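PDB 1PZM: hypoxanthine-guanine phosphoribosyltransferase from Leishmania tarentolae, which probably converts hypoxanthine and guanine to IMP and GMP in purine salvage, transferring the phosphoribosyl group of 5-phosphoribosyl pyrophosphate to the base with magnesium as cofactor. Local coordinates for residues Y60-L65 with K87-C92; L109-D114 with R139-K144; T133-M138 with R161-L166. One frame throughout, in Å; residues are numbered along the deposited sequence. Where two conformers were deposited one is given.

Interaction 1: residues Y60-L65 with K87-C92; sequences YLLCVL and KVEFIC
L61 and C63 of strand 60-64 interlock with K87, E89 and I91 of strand 87-91 through a run of parallel-sheet hydrogen bonds. L61 N donates to K87 O at 2.8 Å and L61 O receives E89 N; two residues on, C63 N meets E89 O and C63 O takes I91 N at 2.9 Å, nearly straight at 174°. L65 N to I91 O closes the run. Since the strands are in step, paired residues send their side chains to the same face of the sheet. Y60 and K87 lie side by side on one of them, CB of K87 sitting over the ring of Y60 in a CH-pi contact, 4.2 Å from the ring centroid. The extended lysine carries CD to 3.6 Å from Y60 OH, and a water bridges this hydroxyl and K87 NZ. E89 follows on the same face, its CG at the edge of the Y60 ring, 4.2 Å from Y60 CD2, and its CB 3.8 Å from L62 CD1; its carboxylate, nearly coplanar with that ring, is held by the backbone N of R113, with a weak hydrogen bond from D114 N. On the opposite face C63, with SG anti to the backbone N (chi1 166°), brings its sulfur obliquely beside the F90 ring, and L65 CD1 packs on F90 CB. That ring also stands edge-to-face with F69 of the second subunit, whose K66 bonds V88 O. The pair belongs to a beta-alpha-beta crossover in the phosphoribosyltransferase core: helix 69-81 covers L61 and C63, helix 132-142 packs on L62, V64 and I91, and strand 120-125 continues the sheet beyond strand 60-64.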
loop_
_atom_site.group_PDB
_atom_site.type_symbol
_atom_site.label_atom_id
_atom_site.label_comp_id
_atom_site.label_asym_id
_atom_site.label_seq_id
_atom_site.Cartn_x
_atom_site.Cartn_y
_atom_site.Cartn_z
ATOM N N TYR A 60 4.316 -11.459 -9.989
ATOM C CA TYR A 60 3.227 -10.531 -9.786
ATOM C C TYR A 60 2.733 -10.666 -8.377
ATOM O O TYR A 60 2.235 -11.745 -8.007
ATOM C CB TYR A 60 2.076 -10.834 -10.742
ATOM C CG TYR A 60 2.302 -10.274 -12.120
ATOM C CD1 TYR A 60 3.121 -10.946 -13.047
ATOM C CD2 TYR A 60 1.667 -9.076 -12.524
ATOM C CE1 TYR A 60 3.285 -10.404 -14.361
ATOM C CE2 TYR A 60 1.836 -8.539 -13.824
ATOM C CZ TYR A 60 2.643 -9.223 -14.711
ATOM O OH TYR A 60 2.816 -8.730 -15.952
ATOM N N LEU A 61 2.812 -9.575 -7.612
ATOM C CA LEU A 61 2.224 -9.580 -6.263
ATOM C C LEU A 61 0.807 -9.035 -6.421
ATOM O O LEU A 61 0.627 -7.901 -6.923
ATOM C CB LEU A 61 3.042 -8.700 -5.306
ATOM C CG LEU A 61 4.507 -9.128 -5.021
ATOM C CD1 LEU A 61 5.220 -8.094 -4.170
ATOM C CD2 LEU A 61 4.568 -10.500 -4.367
ATOM N N LEU A 62 -0.178 -9.849 -6.030
ATOM C CA LEU A 62 -1.592 -9.483 -6.066
ATOM C C LEU A 62 -2.052 -9.060 -4.669
ATOM O O LEU A 62 -2.354 -9.931 -3.785
ATOM C CB LEU A 62 -2.456 -10.646 -6.659
ATOM C CG LEU A 62 -2.492 -10.643 -8.217
ATOM C CD1 LEU A 62 -1.123 -10.429 -8.992
ATOM C CD2 LEU A 62 -3.137 -11.924 -8.726
ATOM N N CYS A 63 -2.077 -7.733 -4.459
ATOM C CA CYS A 63 -2.367 -7.197 -3.129
ATOM C C CYS A 63 -3.885 -7.187 -2.819
ATOM O O CYS A 63 -4.671 -6.563 -3.531
ATOM C CB CYS A 63 -1.769 -5.791 -2.977
ATOM S SG CYS A 63 -2.372 -4.872 -1.563
ATOM N N VAL A 64 -4.294 -7.921 -1.781
ATOM C CA VAL A 64 -5.709 -7.993 -1.452
ATOM C C VAL A 64 -6.065 -6.797 -0.569
ATOM O O VAL A 64 -5.758 -6.771 0.609
ATOM C CB VAL A 64 -6.110 -9.313 -0.778
ATOM C CG1 VAL A 64 -7.670 -9.363 -0.558
ATOM C CG2 VAL A 64 -5.685 -10.515 -1.632
ATOM N N LEU A 65 -6.676 -5.773 -1.157
ATOM C CA LEU A 65 -7.135 -4.603 -0.437
ATOM C C LEU A 65 -8.306 -4.878 0.542
ATOM O O LEU A 65 -9.150 -5.732 0.261
ATOM C CB LEU A 65 -7.614 -3.589 -1.483
ATOM C CG LEU A 65 -6.393 -3.056 -2.252
ATOM C CD1 LEU A 65 -6.865 -2.084 -3.295
ATOM C CD2 LEU A 65 -5.374 -2.363 -1.348
ATOM N N LYS A 87 6.103 -7.053 -10.242
ATOM C CA LYS A 87 5.032 -6.097 -10.652
ATOM C C LYS A 87 3.893 -6.241 -9.642
ATOM O O LYS A 87 3.783 -7.280 -8.955
ATOM C CB LYS A 87 4.565 -6.361 -12.079
ATOM C CG LYS A 87 5.598 -6.012 -13.139
ATOM C CD LYS A 87 5.034 -6.244 -14.557
ATOM C CE LYS A 87 6.054 -5.841 -15.636
ATOM N NZ LYS A 87 5.649 -6.249 -17.054
ATOM N N VAL A 88 3.069 -5.215 -9.525
ATOM C CA VAL A 88 2.102 -5.161 -8.439
ATOM C C VAL A 88 0.729 -4.938 -9.030
ATOM O O VAL A 88 0.559 -4.144 -9.986
ATOM C CB VAL A 88 2.471 -4.042 -7.419
ATOM C CG1 VAL A 88 1.452 -3.992 -6.261
ATOM C CG2 VAL A 88 3.878 -4.331 -6.824
ATOM N N GLU A 89 -0.229 -5.708 -8.522
ATOM C CA GLU A 89 -1.653 -5.566 -8.894
ATOM C C GLU A 89 -2.436 -5.429 -7.601
ATOM O O GLU A 89 -2.009 -5.911 -6.540
ATOM C CB GLU A 89 -2.194 -6.797 -9.653
ATOM C CG GLU A 89 -1.656 -6.981 -11.062
ATOM C CD GLU A 89 -1.931 -5.809 -12.024
ATOM O OE1 GLU A 89 -2.900 -5.011 -11.847
ATOM O OE2 GLU A 89 -1.132 -5.671 -12.976
ATOM N N PHE A 90 -3.561 -4.752 -7.702
ATOM C CA PHE A 90 -4.427 -4.517 -6.569
ATOM C C PHE A 90 -5.814 -5.144 -6.809
ATOM O O PHE A 90 -6.486 -4.865 -7.789
ATOM C CB PHE A 90 -4.499 -3.014 -6.312
ATOM C CG PHE A 90 -3.166 -2.436 -5.864
ATOM C CD1 PHE A 90 -2.780 -2.494 -4.516
ATOM C CD2 PHE A 90 -2.286 -1.904 -6.781
ATOM C CE1 PHE A 90 -1.549 -2.009 -4.093
ATOM C CE2 PHE A 90 -1.039 -1.359 -6.367
ATOM C CZ PHE A 90 -0.654 -1.448 -5.032
ATOM N N ILE A 91 -6.229 -6.003 -5.896
ATOM C CA ILE A 91 -7.526 -6.606 -6.032
ATOM C C ILE A 91 -8.462 -6.270 -4.856
ATOM O O ILE A 91 -8.034 -5.923 -3.764
ATOM C CB ILE A 91 -7.420 -8.153 -6.362
ATOM C CG1 ILE A 91 -6.882 -8.962 -5.204
ATOM C CG2 ILE A 91 -6.482 -8.395 -7.555
ATOM C CD1 ILE A 91 -6.967 -10.505 -5.435
ATOM N N CYS A 92 -9.754 -6.397 -5.095
ATOM C CA CYS A 92 -10.773 -6.024 -4.114
ATOM C C CYS A 92 -12.077 -6.841 -4.350
ATOM O O CYS A 92 -12.760 -6.658 -5.375
ATOM C CB CYS A 92 -11.029 -4.524 -4.218
ATOM S SG CYS A 92 -12.035 -3.816 -2.913
HETATM O O HOH W 1 5.095 -8.750 -17.319
#

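Interaction 2: residues L109-D114 with R139-K144; sequences LLDVRD and RFMLAK
The phenyl ring of F140 and the carboxylate of D111 meet at the ring's edge: D111 CG lies in the plane of the ring, and D111 OD1 comes to 3.7 Å from F140 CE2, an approach that probably favours the carboxylate, because the rim of an aromatic ring is weakly positive. K144 arrives at the same carboxylate from the opposite direction to the aspartate side chain. Its NZ donates to D111 OD2 at 2.7 Å, a salt bridge on the syn side of the oxygen and 17° out of the carboxylate plane. The lysine runs extended until a bend at its last torsion (chi4 -72°) turns the ammonium to the acid. The other oxygen, D111 OD1, takes the backbone N of V112 at 2.7 Å from above the carboxylate plane, so both oxygens are held and the rotation of the group is restrained. The contact joins the loop before strand 120-125 to the C-terminal end of helix 132-142, one of the helices flanking the parallel sheet of the phosphoribosyltransferase fold; just before D111, L109 and L110 both face C92 in a classic beta bulge. Methyl groups complete the contact. M141 bends at chi2 (-55°) and lays its methyl CE against the carboxylate oxygen D111 OD1 at 3.8 Å; V112 CG1 is in looser contact with M141 CE, at 4.5 Å. V112 CG2 and K144 CE approach tip to tip at 4.0 Å. M141 also packs on L62, I91, I121 and L123 of the sheet, while V112 rests against L62 and E89.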
loop_
_atom_site.group_PDB
_atom_site.type_symbol
_atom_site.label_atom_id
_atom_site.label_comp_id
_atom_site.label_asym_id
_atom_site.label_seq_id
_atom_site.Cartn_x
_atom_site.Cartn_y
_atom_site.Cartn_z
ATOM N N LEU A 109 -14.527 -6.742 -7.091
ATOM C CA LEU A 109 -14.825 -5.308 -7.237
ATOM C C LEU A 109 -13.688 -4.581 -7.961
ATOM O O LEU A 109 -13.914 -3.599 -8.681
ATOM N N LEU A 110 -12.463 -5.064 -7.734
ATOM C CA LEU A 110 -11.273 -4.594 -8.459
ATOM C C LEU A 110 -10.434 -5.815 -8.872
ATOM O O LEU A 110 -9.940 -6.592 -8.031
ATOM C CB LEU A 110 -10.462 -3.587 -7.637
ATOM C CG LEU A 110 -9.399 -2.747 -8.326
ATOM C CD1 LEU A 110 -9.928 -1.752 -9.368
ATOM C CD2 LEU A 110 -8.619 -2.023 -7.260
ATOM N N ASP A 111 -10.348 -6.001 -10.185
ATOM C CA ASP A 111 -9.628 -7.113 -10.743
ATOM C C ASP A 111 -8.271 -6.608 -11.187
ATOM O O ASP A 111 -8.059 -5.391 -11.200
ATOM C CB ASP A 111 -10.415 -7.684 -11.906
ATOM C CG ASP A 111 -9.995 -9.083 -12.253
ATOM O OD1 ASP A 111 -9.054 -9.612 -11.639
ATOM O OD2 ASP A 111 -10.549 -9.739 -13.145
ATOM N N VAL A 112 -7.353 -7.533 -11.506
ATOM C CA VAL A 112 -6.072 -7.202 -12.152
ATOM C C VAL A 112 -6.234 -6.333 -13.418
ATOM O O VAL A 112 -7.180 -6.519 -14.204
ATOM C CB VAL A 112 -5.257 -8.473 -12.562
ATOM C CG1 VAL A 112 -4.778 -9.254 -11.329
ATOM C CG2 VAL A 112 -6.031 -9.371 -13.533
ATOM N N ARG A 113 -5.299 -5.409 -13.614
ATOM C CA ARG A 113 -5.270 -4.563 -14.806
ATOM C C ARG A 113 -4.468 -5.249 -15.924
ATOM O O ARG A 113 -4.901 -5.247 -17.090
ATOM N N ASP A 114 -3.294 -5.798 -15.558
ATOM C CA ASP A 114 -2.444 -6.598 -16.453
ATOM C C ASP A 114 -3.103 -7.968 -16.640
ATOM O O ASP A 114 -3.679 -8.503 -15.676
ATOM C CB ASP A 114 -1.034 -6.828 -15.844
ATOM C CG ASP A 114 -0.033 -5.664 -16.116
ATOM O OD1 ASP A 114 -0.461 -4.593 -16.626
ATOM O OD2 ASP A 114 1.208 -5.735 -15.857
ATOM N N ARG A 139 -9.557 -19.669 -6.560
ATOM C CA ARG A 139 -10.356 -20.236 -7.650
ATOM C C ARG A 139 -10.481 -19.217 -8.768
ATOM O O ARG A 139 -10.350 -19.546 -9.960
ATOM C CB ARG A 139 -11.772 -20.630 -7.176
ATOM C CG ARG A 139 -11.831 -21.709 -6.079
ATOM C CD ARG A 139 -13.223 -22.374 -5.838
ATOM N NE ARG A 139 -13.106 -23.351 -4.743
ATOM C CZ ARG A 139 -12.879 -24.653 -4.900
ATOM N NH1 ARG A 139 -12.793 -25.195 -6.117
ATOM N NH2 ARG A 139 -12.772 -25.434 -3.833
ATOM N N PHE A 140 -10.745 -17.976 -8.377
ATOM C CA PHE A 140 -10.961 -16.947 -9.338
ATOM C C PHE A 140 -9.685 -16.601 -10.136
ATOM O O PHE A 140 -9.762 -16.372 -11.344
ATOM C CB PHE A 140 -11.562 -15.737 -8.656
ATOM C CG PHE A 140 -11.856 -14.607 -9.599
ATOM C CD1 PHE A 140 -13.101 -14.497 -10.194
ATOM C CD2 PHE A 140 -10.881 -13.654 -9.883
ATOM C CE1 PHE A 140 -13.380 -13.437 -11.069
ATOM C CE2 PHE A 140 -11.140 -12.597 -10.756
ATOM C CZ PHE A 140 -12.396 -12.482 -11.354
ATOM N N MET A 141 -8.521 -16.571 -9.497
ATOM C CA MET A 141 -7.276 -16.277 -10.223
ATOM C C MET A 141 -6.848 -17.466 -11.116
ATOM O O MET A 141 -6.317 -17.255 -12.211
ATOM C CB MET A 141 -6.141 -15.828 -9.263
ATOM C CG MET A 141 -6.372 -14.444 -8.615
ATOM S SD MET A 141 -6.659 -13.151 -9.854
ATOM C CE MET A 141 -7.558 -11.807 -8.920
ATOM N N LEU A 142 -7.108 -18.691 -10.648
ATOM C CA LEU A 142 -6.792 -19.947 -11.372
ATOM C C LEU A 142 -7.395 -20.054 -12.776
ATOM O O LEU A 142 -6.758 -20.572 -13.703
ATOM C CB LEU A 142 -7.200 -21.193 -10.546
ATOM C CG LEU A 142 -6.246 -21.536 -9.373
ATOM C CD1 LEU A 142 -6.803 -22.534 -8.336
ATOM C CD2 LEU A 142 -4.862 -21.994 -9.872
ATOM N N ALA A 143 -8.632 -19.578 -12.917
ATOM C CA ALA A 143 -9.352 -19.584 -14.201
ATOM C C ALA A 143 -8.856 -18.500 -15.172
ATOM O O ALA A 143 -9.416 -18.370 -16.257
ATOM C CB ALA A 143 -10.872 -19.454 -13.982
ATOM N N LYS A 144 -7.836 -17.711 -14.771
ATOM C CA LYS A 144 -7.135 -16.762 -15.675
ATOM C C LYS A 144 -5.885 -17.421 -16.322
ATOM O O LYS A 144 -5.133 -16.785 -17.082
ATOM C CB LYS A 144 -6.724 -15.488 -14.934
ATOM C CG LYS A 144 -7.871 -14.652 -14.374
ATOM C CD LYS A 144 -7.311 -13.402 -13.684
ATOM C CE LYS A 144 -8.393 -12.514 -13.084
ATOM N NZ LYS A 144 -9.189 -11.800 -14.119
#

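Interaction 3: residues T133-M138 with R161-L166; sequences TLQYLM and RKVDVL. With 5GP (guanosine-5'-monophosphate), chain C.
Q135 lies across V163 at about a right angle, and its side chain can be followed outward from the helix. CB rests 3.7 Å from V165 CG1, with V163 CG2 a little farther away. CG continues anti to the backbone N (chi1 176°), and the extended chain carries the amide across the valine. CD then comes to 3.9 Å from V163 CG2, and at the tip both amide atoms lie against the same side chain: NE2 is 3.7 Å from V163 CG2, and OE1 is 3.8 Å from V163 CB. These are van der Waals contacts; the polar partner of OE1 is NH2 of R139, one helical turn on. No hydrogen bond joins the two segments. V165 also meets L134, its CG2 3.9 Å from L134 CD2, while M138 SD lies against V165 CB and close to L166 O, whose hydrogen bond comes from T151 OG1. L134 and M138 reach inward as well, to L123 of the sheet. T133, in the first turn of the helix, faces away from the loop and serves the nucleotide instead. Its backbone N donates to O3P of GMP with an N-H...O angle of 161°, and its OG1 gives a second bond to the same oxygen, at 2.6 Å. D129 N, A131 N and S130 OG also bind the nucleotide, and R161 NH1 holds D129 O from the loop. A phosphate gripped by a loop and the N-terminal turn of the following helix is the 5'-phosphate site of type I phosphoribosyltransferases.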
loop_
_atom_site.group_PDB
_atom_site.type_symbol
_atom_site.label_atom_id
_atom_site.label_comp_id
_atom_site.label_asym_id
_atom_site.label_seq_id
_atom_site.Cartn_x
_atom_site.Cartn_y
_atom_site.Cartn_z
ATOM N N THR A 133 -12.529 -16.506 2.113
ATOM C CA THR A 133 -12.147 -15.411 1.232
ATOM C C THR A 133 -11.013 -15.801 0.264
ATOM O O THR A 133 -11.099 -15.606 -0.955
ATOM C CB THR A 133 -11.664 -14.230 2.121
ATOM O OG1 THR A 133 -12.751 -13.831 2.975
ATOM C CG2 THR A 133 -11.313 -13.000 1.273
ATOM N N LEU A 134 -9.947 -16.331 0.831
ATOM C CA LEU A 134 -8.802 -16.752 0.055
ATOM C C LEU A 134 -9.207 -17.817 -0.943
ATOM O O LEU A 134 -8.760 -17.758 -2.089
ATOM C CB LEU A 134 -7.717 -17.297 0.966
ATOM C CG LEU A 134 -6.395 -17.703 0.282
ATOM C CD1 LEU A 134 -5.748 -16.524 -0.605
ATOM C CD2 LEU A 134 -5.434 -18.142 1.329
ATOM N N GLN A 135 -10.041 -18.780 -0.522
ATOM C CA GLN A 135 -10.426 -19.869 -1.410
ATOM C C GLN A 135 -11.088 -19.298 -2.664
ATOM O O GLN A 135 -10.814 -19.738 -3.790
ATOM C CB GLN A 135 -11.372 -20.866 -0.709
ATOM C CG GLN A 135 -11.916 -22.012 -1.625
ATOM C CD GLN A 135 -12.899 -22.930 -0.926
ATOM O OE1 GLN A 135 -12.684 -24.157 -0.856
ATOM N NE2 GLN A 135 -13.977 -22.359 -0.411
ATOM N N TYR A 136 -11.971 -18.323 -2.468
ATOM C CA TYR A 136 -12.678 -17.709 -3.595
ATOM C C TYR A 136 -11.639 -17.062 -4.525
ATOM O O TYR A 136 -11.661 -17.255 -5.755
ATOM C CB TYR A 136 -13.653 -16.637 -3.099
ATOM C CG TYR A 136 -14.314 -15.822 -4.210
ATOM C CD1 TYR A 136 -15.387 -16.333 -4.931
ATOM C CD2 TYR A 136 -13.857 -14.536 -4.532
ATOM C CE1 TYR A 136 -15.976 -15.597 -5.938
ATOM C CE2 TYR A 136 -14.452 -13.793 -5.547
ATOM C CZ TYR A 136 -15.504 -14.334 -6.236
ATOM O OH TYR A 136 -16.105 -13.604 -7.227
ATOM N N LEU A 137 -10.720 -16.317 -3.925
ATOM C CA LEU A 137 -9.787 -15.534 -4.729
ATOM C C LEU A 137 -8.902 -16.474 -5.533
ATOM O O LEU A 137 -8.578 -16.194 -6.686
ATOM C CB LEU A 137 -8.922 -14.614 -3.846
ATOM C CG LEU A 137 -9.629 -13.427 -3.186
ATOM C CD1 LEU A 137 -8.672 -12.700 -2.210
ATOM C CD2 LEU A 137 -10.187 -12.448 -4.202
ATOM N N MET A 138 -8.497 -17.567 -4.893
ATOM C CA MET A 138 -7.651 -18.568 -5.525
ATOM C C MET A 138 -8.340 -19.149 -6.748
ATOM O O MET A 138 -7.789 -19.067 -7.853
ATOM C CB MET A 138 -7.254 -19.663 -4.540
ATOM C CG MET A 138 -6.181 -19.197 -3.505
ATOM S SD MET A 138 -5.694 -20.552 -2.372
ATOM C CE MET A 138 -5.059 -21.845 -3.516
ATOM N N ARG A 161 -10.004 -22.537 10.447
ATOM C CA ARG A 161 -10.348 -22.981 9.088
ATOM C C ARG A 161 -11.785 -23.477 8.975
ATOM O O ARG A 161 -12.193 -24.280 9.797
ATOM C CB ARG A 161 -9.389 -24.094 8.606
ATOM C CG ARG A 161 -7.979 -23.630 8.116
ATOM C CD ARG A 161 -8.057 -22.470 7.031
ATOM N NE ARG A 161 -6.713 -22.177 6.532
ATOM C CZ ARG A 161 -5.921 -21.247 6.998
ATOM N NH1 ARG A 161 -6.350 -20.402 7.915
ATOM N NH2 ARG A 161 -4.701 -21.144 6.504
ATOM N N LYS A 162 -12.519 -23.035 7.951
ATOM C CA LYS A 162 -13.814 -23.653 7.596
ATOM C C LYS A 162 -13.737 -24.333 6.242
ATOM O O LYS A 162 -14.604 -25.102 5.894
ATOM C CB LYS A 162 -14.944 -22.634 7.560
ATOM C CG LYS A 162 -15.435 -22.146 8.910
ATOM C CD LYS A 162 -16.629 -21.193 8.740
ATOM C CE LYS A 162 -16.697 -20.221 9.902
ATOM N NZ LYS A 162 -17.402 -18.958 9.554
ATOM N N VAL A 163 -12.692 -24.033 5.477
ATOM C CA VAL A 163 -12.407 -24.791 4.251
ATOM C C VAL A 163 -10.900 -25.112 4.169
ATOM O O VAL A 163 -10.117 -24.596 4.972
ATOM C CB VAL A 163 -12.890 -24.060 2.983
ATOM C CG1 VAL A 163 -14.413 -23.985 2.953
ATOM C CG2 VAL A 163 -12.212 -22.621 2.854
ATOM N N ASP A 164 -10.516 -25.916 3.185
ATOM C CA ASP A 164 -9.169 -26.443 3.072
ATOM C C ASP A 164 -8.399 -25.782 1.932
ATOM O O ASP A 164 -8.749 -25.976 0.752
ATOM C CB ASP A 164 -9.249 -27.949 2.857
ATOM C CG ASP A 164 -9.047 -28.705 4.134
ATOM O OD1 ASP A 164 -8.124 -28.296 4.888
ATOM O OD2 ASP A 164 -9.741 -29.698 4.457
ATOM N N VAL A 165 -7.424 -24.941 2.275
ATOM C CA VAL A 165 -6.619 -24.262 1.246
ATOM C C VAL A 165 -5.110 -24.385 1.438
ATOM O O VAL A 165 -4.582 -24.412 2.588
ATOM C CB VAL A 165 -6.930 -22.704 1.037
ATOM C CG1 VAL A 165 -8.398 -22.446 0.772
ATOM C CG2 VAL A 165 -6.386 -21.837 2.193
ATOM N N LEU A 166 -4.421 -24.398 0.290
ATOM C CA LEU A 166 -2.952 -24.284 0.258
ATOM C C LEU A 166 -2.461 -22.870 0.555
ATOM O O LEU A 166 -2.630 -21.952 -0.323
ATOM C CB LEU A 166 -2.400 -24.788 -1.095
ATOM C CG LEU A 166 -0.851 -24.799 -1.213
ATOM C CD1 LEU A 166 -0.228 -25.899 -0.320
ATOM C CD2 LEU A 166 -0.348 -24.909 -2.710
HETATM P P 5GP C . -11.676 -15.359 6.293
HETATM O O1P 5GP C . -10.380 -16.092 6.267
HETATM O O2P 5GP C . -12.649 -15.950 7.249
HETATM O O3P 5GP C . -12.248 -15.528 4.934
HETATM O "O5'" 5GP C . -11.393 -13.813 6.614
HETATM C "C5'" 5GP C . -12.416 -12.809 6.576
HETATM C "C4'" 5GP C . -11.837 -11.362 6.540
HETATM O "O4'" 5GP C . -11.465 -10.858 7.831
HETATM C "C3'" 5GP C . -10.599 -11.179 5.667
HETATM O "O3'" 5GP C . -10.635 -9.938 4.958
HETATM C "C2'" 5GP C . -9.486 -11.175 6.703
HETATM O "O2'" 5GP C . -8.343 -10.556 6.186
HETATM C "C1'" 5GP C . -10.104 -10.474 7.923
HETATM N N9 5GP C . -9.568 -10.978 9.223
HETATM C C8 5GP C . -9.700 -12.240 9.836
HETATM N N7 5GP C . -9.120 -12.199 11.114
HETATM C C5 5GP C . -8.895 -10.858 11.341
HETATM C C6 5GP C . -8.323 -10.185 12.428
HETATM O O6 5GP C . -7.880 -10.826 13.431
HETATM N N1 5GP C . -8.209 -8.796 12.390
HETATM C C2 5GP C . -8.683 -8.091 11.282
HETATM N N2 5GP C . -8.620 -6.763 11.224
HETATM N N3 5GP C . -9.224 -8.752 10.215
HETATM C C4 5GP C . -9.329 -10.130 10.262
#

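Overall arrangement
All three contacts lie within one phosphoribosyltransferase domain. Interaction 1 closes along the chain before the other two open, whereas interactions 2 and 3 alternate their segments and draw on successive parts of helix 132-142. The centres of interactions 1 and 2 are about 10 Å apart, and the two touch directly, among other places where C92 meets L110. The centre of interaction 3 is about 17 Å from that of interaction 1, yet L137 of its helix packs on V64 and I91. The helix thus spans from the GMP phosphate at its start to the 109-114 loop at its end, lying on the parallel sheet, while interactions 1 and 2 also border the second subunit.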